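Local structure of uncharacterized protein (6I86) at residues G115-L120 against I150-E155; E50-Q55 against V86-P91. The protein is of unknown function, though its gene lies in the crocagin cluster of Chondromyces crocatus, which suggests a part in making this ribosomally derived peptide. All coordinates share one frame; numbering follows the deposited sequence.

Contact 1 (G115-L120 against I150-E155)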
loop_
_atom_site.group_PDB
_atom_site.type_symbol
_atom_site.label_atom_id
_atom_site.label_comp_id
_atom_site.label_asym_id
_atom_site.label_seq_id
_atom_site.Cartn_x
_atom_site.Cartn_y
_atom_site.Cartn_z
ATOM N N GLY A 115 5.611 -15.144 -4.210
ATOM C CA GLY A 115 4.710 -15.538 -5.268
ATOM C C GLY A 115 3.839 -14.378 -5.699
ATOM O O GLY A 115 4.129 -13.221 -5.410
ATOM N N ARG A 116 2.764 -14.736 -6.391
ATOM C CA ARG A 116 1.875 -13.791 -7.045
ATOM C C ARG A 116 0.545 -13.745 -6.305
ATOM O O ARG A 116 -0.013 -14.788 -5.947
ATOM C CB ARG A 116 1.665 -14.192 -8.507
ATOM C CG ARG A 116 0.651 -13.362 -9.249
ATOM C CD ARG A 116 0.640 -13.695 -10.734
ATOM N NE ARG A 116 1.986 -13.866 -11.277
ATOM C CZ ARG A 116 2.517 -13.080 -12.208
ATOM N NH1 ARG A 116 3.748 -13.303 -12.648
ATOM N NH2 ARG A 116 1.818 -12.066 -12.698
ATOM N N TYR A 117 0.041 -12.536 -6.078
ATOM C CA TYR A 117 -1.128 -12.336 -5.235
ATOM C C TYR A 117 -2.143 -11.453 -5.938
ATOM O O TYR A 117 -1.777 -10.465 -6.580
ATOM C CB TYR A 117 -0.748 -11.679 -3.903
ATOM C CG TYR A 117 0.050 -12.574 -2.999
ATOM C CD1 TYR A 117 -0.581 -13.416 -2.096
ATOM C CD2 TYR A 117 1.435 -12.590 -3.056
ATOM C CE1 TYR A 117 0.150 -14.247 -1.268
ATOM C CE2 TYR A 117 2.175 -13.414 -2.233
ATOM C CZ TYR A 117 1.527 -14.242 -1.341
ATOM O OH TYR A 117 2.261 -15.067 -0.519
ATOM N N ARG A 118 -3.415 -11.815 -5.812
ATOM C CA ARG A 118 -4.473 -10.856 -6.079
ATOM C C ARG A 118 -4.505 -9.829 -4.954
ATOM O O ARG A 118 -4.233 -10.141 -3.791
ATOM C CB ARG A 118 -5.824 -11.558 -6.218
ATOM C CG ARG A 118 -6.540 -11.213 -7.514
ATOM C CD ARG A 118 -7.758 -12.089 -7.770
ATOM N NE ARG A 118 -7.407 -13.443 -8.195
ATOM C CZ ARG A 118 -7.031 -13.761 -9.430
ATOM N NH1 ARG A 118 -6.740 -15.018 -9.736
ATOM N NH2 ARG A 118 -6.930 -12.818 -10.357
ATOM N N VAL A 119 -4.803 -8.585 -5.311
ATOM C CA VAL A 119 -4.723 -7.472 -4.374
ATOM C C VAL A 119 -6.013 -6.677 -4.466
ATOM O O VAL A 119 -6.405 -6.245 -5.557
ATOM C CB VAL A 119 -3.515 -6.563 -4.656
ATOM C CG1 VAL A 119 -3.559 -5.330 -3.759
ATOM C CG2 VAL A 119 -2.225 -7.326 -4.446
ATOM N N LEU A 120 -6.670 -6.483 -3.330
ATOM C CA LEU A 120 -7.827 -5.608 -3.242
ATOM C C LEU A 120 -7.404 -4.322 -2.549
ATOM O O LEU A 120 -6.968 -4.349 -1.393
ATOM C CB LEU A 120 -8.974 -6.276 -2.485
ATOM C CG LEU A 120 -10.260 -5.451 -2.417
ATOM C CD1 LEU A 120 -10.877 -5.343 -3.807
ATOM C CD2 LEU A 120 -11.247 -6.076 -1.439
ATOM N N ILE A 150 -5.449 -2.872 2.335
ATOM C CA ILE A 150 -4.877 -3.598 1.207
ATOM C C ILE A 150 -4.878 -5.077 1.563
ATOM O O ILE A 150 -4.209 -5.492 2.517
ATOM C CB ILE A 150 -3.456 -3.115 0.877
ATOM C CG1 ILE A 150 -3.432 -1.591 0.765
ATOM C CG2 ILE A 150 -2.972 -3.745 -0.415
ATOM C CD1 ILE A 150 -4.447 -1.055 -0.220
ATOM N N THR A 151 -5.619 -5.873 0.800
ATOM C CA THR A 151 -5.763 -7.294 1.080
ATOM C C THR A 151 -5.142 -8.109 -0.044
ATOM O O THR A 151 -5.445 -7.888 -1.221
ATOM C CB THR A 151 -7.230 -7.685 1.258
ATOM O OG1 THR A 151 -7.825 -6.858 2.266
ATOM C CG2 THR A 151 -7.339 -9.142 1.686
ATOM N N LEU A 152 -4.280 -9.049 0.326
ATOM C CA LEU A 152 -3.640 -9.956 -0.611
ATOM C C LEU A 152 -4.180 -11.363 -0.405
ATOM O O LEU A 152 -4.444 -11.775 0.728
ATOM C CB LEU A 152 -2.117 -9.962 -0.424
ATOM C CG LEU A 152 -1.227 -8.847 -0.982
ATOM C CD1 LEU A 152 -1.568 -7.481 -0.395
ATOM C CD2 LEU A 152 0.239 -9.184 -0.738
ATOM N N TRP A 153 -4.346 -12.098 -1.501
ATOM C CA TRP A 153 -4.603 -13.527 -1.418
ATOM C C TRP A 153 -4.047 -14.180 -2.673
ATOM O O TRP A 153 -3.930 -13.517 -3.712
ATOM C CB TRP A 153 -6.100 -13.846 -1.224
ATOM C CG TRP A 153 -7.050 -13.461 -2.318
ATOM C CD1 TRP A 153 -7.499 -14.259 -3.328
ATOM C CD2 TRP A 153 -7.716 -12.202 -2.475
ATOM N NE1 TRP A 153 -8.385 -13.568 -4.118
ATOM C CE2 TRP A 153 -8.535 -12.301 -3.617
ATOM C CE3 TRP A 153 -7.687 -10.995 -1.769
ATOM C CZ2 TRP A 153 -9.317 -11.240 -4.071
ATOM C CZ3 TRP A 153 -8.467 -9.942 -2.220
ATOM C CH2 TRP A 153 -9.271 -10.072 -3.358
ATOM N N PRO A 154 -3.666 -15.458 -2.605
ATOM C CA PRO A 154 -2.888 -16.061 -3.696
ATOM C C PRO A 154 -3.616 -15.995 -5.030
ATOM O O PRO A 154 -4.813 -16.276 -5.123
ATOM C CB PRO A 154 -2.701 -17.513 -3.237
ATOM C CG PRO A 154 -2.842 -17.461 -1.756
ATOM C CD PRO A 154 -3.877 -16.408 -1.499
ATOM N N GLU A 155 -2.877 -15.612 -6.068
ATOM C CA GLU A 155 -3.418 -15.619 -7.421
ATOM C C GLU A 155 -3.389 -17.040 -7.964
ATOM O O GLU A 155 -2.319 -17.645 -8.096
ATOM C CB GLU A 155 -2.650 -14.660 -8.327
ATOM C CG GLU A 155 -3.375 -14.388 -9.637
ATOM C CD GLU A 155 -3.030 -13.045 -10.250
ATOM O OE1 GLU A 155 -2.158 -12.339 -9.708
ATOM O OE2 GLU A 155 -3.642 -12.694 -11.280
HETATM O O HOH W 1 -0.938 -10.722 -11.903
HETATM O O HOH W 2 -6.872 -16.544 -6.970
#
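Antiparallel pairing of two inner strands of a five-stranded mixed sheet brings Arg-118 opposite Trp-153 and Leu-120 opposite Thr-151 as hydrogen-bonded pairs. Each pair exchanges two backbone bonds; that from Arg-118 N to Trp-153 O measures 2.8 Å. Beyond the end of strand 148-154, Glu-155 N adds a nearly straight bond to Arg-116 O. On one face the indole of Trp-153, its CG set between the backbone N and carbonyl carbon (chi1 64°), lies back along the neighbouring strand. Arg-118 CB sits over its five-membered ring, 4.0 Å from the centroid, a CH-pi contact, while Leu-120 CB meets the ring edge at Trp-153 CZ3 (3.7 Å). The Arg-118 guanidinium then faces Glu-155: Glu-155 CG lies over one face, and Glu-155 OE2 stands 3.4 Å from Arg-118 NH2 but well out of plane, a salt bridge of charge alone and probably loose, since Glu-155 is poorly ordered. One water bridges Arg-118 NH1 to Pro-154 O, and another joins Arg-116 NH2 to Glu-155 OE1. On the other face Val-119 CG2 packs against Leu-152 CG at 3.9 Å. Strand 82-90 continues the sheet beyond 115-120, strand 60-69 beyond 148-154, and Val-119 reaches Val-52 of strand 51-55.

Contact 2 (E50-Q55 against V86-P91)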
loop_
_atom_site.group_PDB
_atom_site.type_symbol
_atom_site.label_atom_id
_atom_site.label_comp_id
_atom_site.label_asym_id
_atom_site.label_seq_id
_atom_site.Cartn_x
_atom_site.Cartn_y
_atom_site.Cartn_z
ATOM N N GLU A 50 4.352 -5.257 -10.509
ATOM C CA GLU A 50 5.419 -5.276 -9.519
ATOM C C GLU A 50 5.185 -4.293 -8.379
ATOM O O GLU A 50 5.835 -4.413 -7.335
ATOM C CB GLU A 50 6.775 -4.978 -10.173
ATOM C CG GLU A 50 7.289 -6.070 -11.096
ATOM C CD GLU A 50 8.720 -5.824 -11.526
ATOM O OE1 GLU A 50 9.549 -5.490 -10.651
ATOM O OE2 GLU A 50 9.017 -5.960 -12.730
ATOM N N LEU A 51 4.279 -3.331 -8.548
ATOM C CA LEU A 51 3.922 -2.431 -7.463
ATOM C C LEU A 51 2.430 -2.140 -7.509
ATOM O O LEU A 51 1.783 -2.239 -8.556
ATOM C CB LEU A 51 4.739 -1.118 -7.503
ATOM C CG LEU A 51 4.496 0.056 -8.463
ATOM C CD1 LEU A 51 3.285 0.909 -8.087
ATOM C CD2 LEU A 51 5.744 0.925 -8.501
ATOM N N VAL A 52 1.893 -1.784 -6.344
ATOM C CA VAL A 52 0.515 -1.338 -6.187
ATOM C C VAL A 52 0.546 0.119 -5.745
ATOM O O VAL A 52 1.363 0.500 -4.898
ATOM C CB VAL A 52 -0.252 -2.219 -5.176
ATOM C CG1 VAL A 52 -1.552 -1.559 -4.746
ATOM C CG2 VAL A 52 -0.521 -3.596 -5.774
ATOM N N LEU A 53 -0.330 0.936 -6.329
ATOM C CA LEU A 53 -0.284 2.387 -6.172
ATOM C C LEU A 53 -1.500 2.849 -5.377
ATOM O O LEU A 53 -2.641 2.570 -5.760
ATOM C CB LEU A 53 -0.224 3.072 -7.542
ATOM C CG LEU A 53 0.079 4.570 -7.648
ATOM C CD1 LEU A 53 0.768 4.865 -8.974
ATOM C CD2 LEU A 53 -1.187 5.406 -7.520
ATOM N N LEU A 54 -1.249 3.559 -4.276
ATOM C CA LEU A 54 -2.291 4.134 -3.428
ATOM C C LEU A 54 -2.253 5.651 -3.570
ATOM O O LEU A 54 -1.366 6.309 -3.016
ATOM C CB LEU A 54 -2.098 3.723 -1.971
ATOM C CG LEU A 54 -2.518 2.313 -1.564
ATOM C CD1 LEU A 54 -1.795 1.896 -0.297
ATOM C CD2 LEU A 54 -4.016 2.281 -1.346
ATOM N N GLN A 55 -3.220 6.203 -4.298
ATOM C CA GLN A 55 -3.298 7.640 -4.513
ATOM C C GLN A 55 -4.076 8.308 -3.388
ATOM O O GLN A 55 -5.093 7.788 -2.920
ATOM C CB GLN A 55 -3.958 7.952 -5.860
ATOM C CG GLN A 55 -4.186 9.436 -6.118
ATOM C CD GLN A 55 -4.100 9.796 -7.588
ATOM O OE1 GLN A 55 -3.231 9.308 -8.310
ATOM N NE2 GLN A 55 -5.002 10.661 -8.039
ATOM N N VAL A 86 -6.533 -5.518 -8.106
ATOM C CA VAL A 86 -5.311 -5.576 -8.900
ATOM C C VAL A 86 -4.514 -6.798 -8.470
ATOM O O VAL A 86 -5.080 -7.772 -7.962
ATOM C CB VAL A 86 -4.479 -4.288 -8.760
ATOM C CG1 VAL A 86 -5.182 -3.126 -9.445
ATOM C CG2 VAL A 86 -4.222 -3.972 -7.292
ATOM N N SER A 87 -3.203 -6.757 -8.670
ATOM C CA SER A 87 -2.353 -7.887 -8.326
ATOM C C SER A 87 -0.947 -7.373 -8.057
ATOM O O SER A 87 -0.604 -6.236 -8.385
ATOM C CB SER A 87 -2.349 -8.943 -9.436
ATOM O OG SER A 87 -1.867 -8.399 -10.651
ATOM N N ILE A 88 -0.133 -8.232 -7.449
ATOM C CA ILE A 88 1.260 -7.900 -7.180
ATOM C C ILE A 88 2.076 -9.184 -7.192
ATOM O O ILE A 88 1.614 -10.240 -6.748
ATOM C CB ILE A 88 1.419 -7.135 -5.846
ATOM C CG1 ILE A 88 2.774 -6.427 -5.806
ATOM C CG2 ILE A 88 1.271 -8.068 -4.646
ATOM C CD1 ILE A 88 2.952 -5.523 -4.613
ATOM N N VAL A 89 3.289 -9.086 -7.732
ATOM C CA VAL A 89 4.265 -10.169 -7.707
ATOM C C VAL A 89 5.308 -9.835 -6.652
ATOM O O VAL A 89 5.866 -8.731 -6.647
ATOM C CB VAL A 89 4.921 -10.365 -9.085
ATOM C CG1 VAL A 89 5.957 -11.480 -9.028
ATOM C CG2 VAL A 89 3.867 -10.669 -10.134
ATOM N N LEU A 90 5.569 -10.786 -5.755
ATOM C CA LEU A 90 6.505 -10.598 -4.648
ATOM C C LEU A 90 7.562 -11.691 -4.716
ATOM O O LEU A 90 7.407 -12.759 -4.100
ATOM C CB LEU A 90 5.774 -10.614 -3.308
ATOM C CG LEU A 90 4.728 -9.514 -3.114
ATOM C CD1 LEU A 90 3.899 -9.770 -1.864
ATOM C CD2 LEU A 90 5.383 -8.141 -3.051
ATOM N N PRO A 91 8.655 -11.468 -5.449
ATOM C CA PRO A 91 9.660 -12.533 -5.614
ATOM C C PRO A 91 10.326 -12.962 -4.317
ATOM O O PRO A 91 10.738 -14.123 -4.203
ATOM C CB PRO A 91 10.669 -11.909 -6.589
ATOM C CG PRO A 91 9.905 -10.828 -7.291
ATOM C CD PRO A 91 8.946 -10.291 -6.282
HETATM O O HOH W 3 7.252 -6.324 -6.533
#
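Packing of Val-52 against Val-86 and Ile-88 is the apolar part of this contact, in which edge strands of two different sheets face each other. One branch does the work: CG2 of Val-52, set anti to its own carbonyl carbon, stands 4.0 Å from Val-86 CG2 and 4.0 Å from Ile-88 CB, and also approaches the carbonyl oxygen Ser-87 O at 3.7 Å. Ile-88 is extended, with chi1 at -162° and chi2 at 173°, which carries its CG1 and CD1 along the Glu-50 carbonyl; Ile-88 CG1 lies 4.0 Å from Glu-50 O. Within the two segments the polar link is indirect. A single water donates to two backbone acceptors, Val-89 O at 2.8 Å and Glu-50 O at 2.5 Å, the latter short and its exact length doubtful, and so joins carbonyls that could not bond to each other. Backbone bonding for these strands lies elsewhere: Val-52 pairs with Phe-20, and Ile-88 with Tyr-117. Val-89 also has a backbone bond to His-49, just before Glu-50. With strand axes 6.6 Å apart at their closest, the chemistry implies two sheets joined here by side-chain packing, the water and the neighbouring Val-89 to His-49 bond adding polar links at the Glu-50 end.

Strand 82-90 ties the two contacts together: its segment 86-91 belongs to contact 2 and pairs with 115-120 of contact 1, where Val-119 O probably accepts a hydrogen bond from Val-86 N at 2.7 Å. Both contacts are partly buried, but they differ in kind. Contact 1 lies within one sheet, buries 712 Å² and combines a ladder of backbone bonds with charged and aromatic groups on its more exposed face; contact 2 spans two sheets, buries 239 Å², lies nearer the centre of the chain and is chiefly aliphatic in its side-chain contacts. Together they illustrate a general rule of beta proteins: backbone bonds build a sheet, and side chains join one sheet to the next.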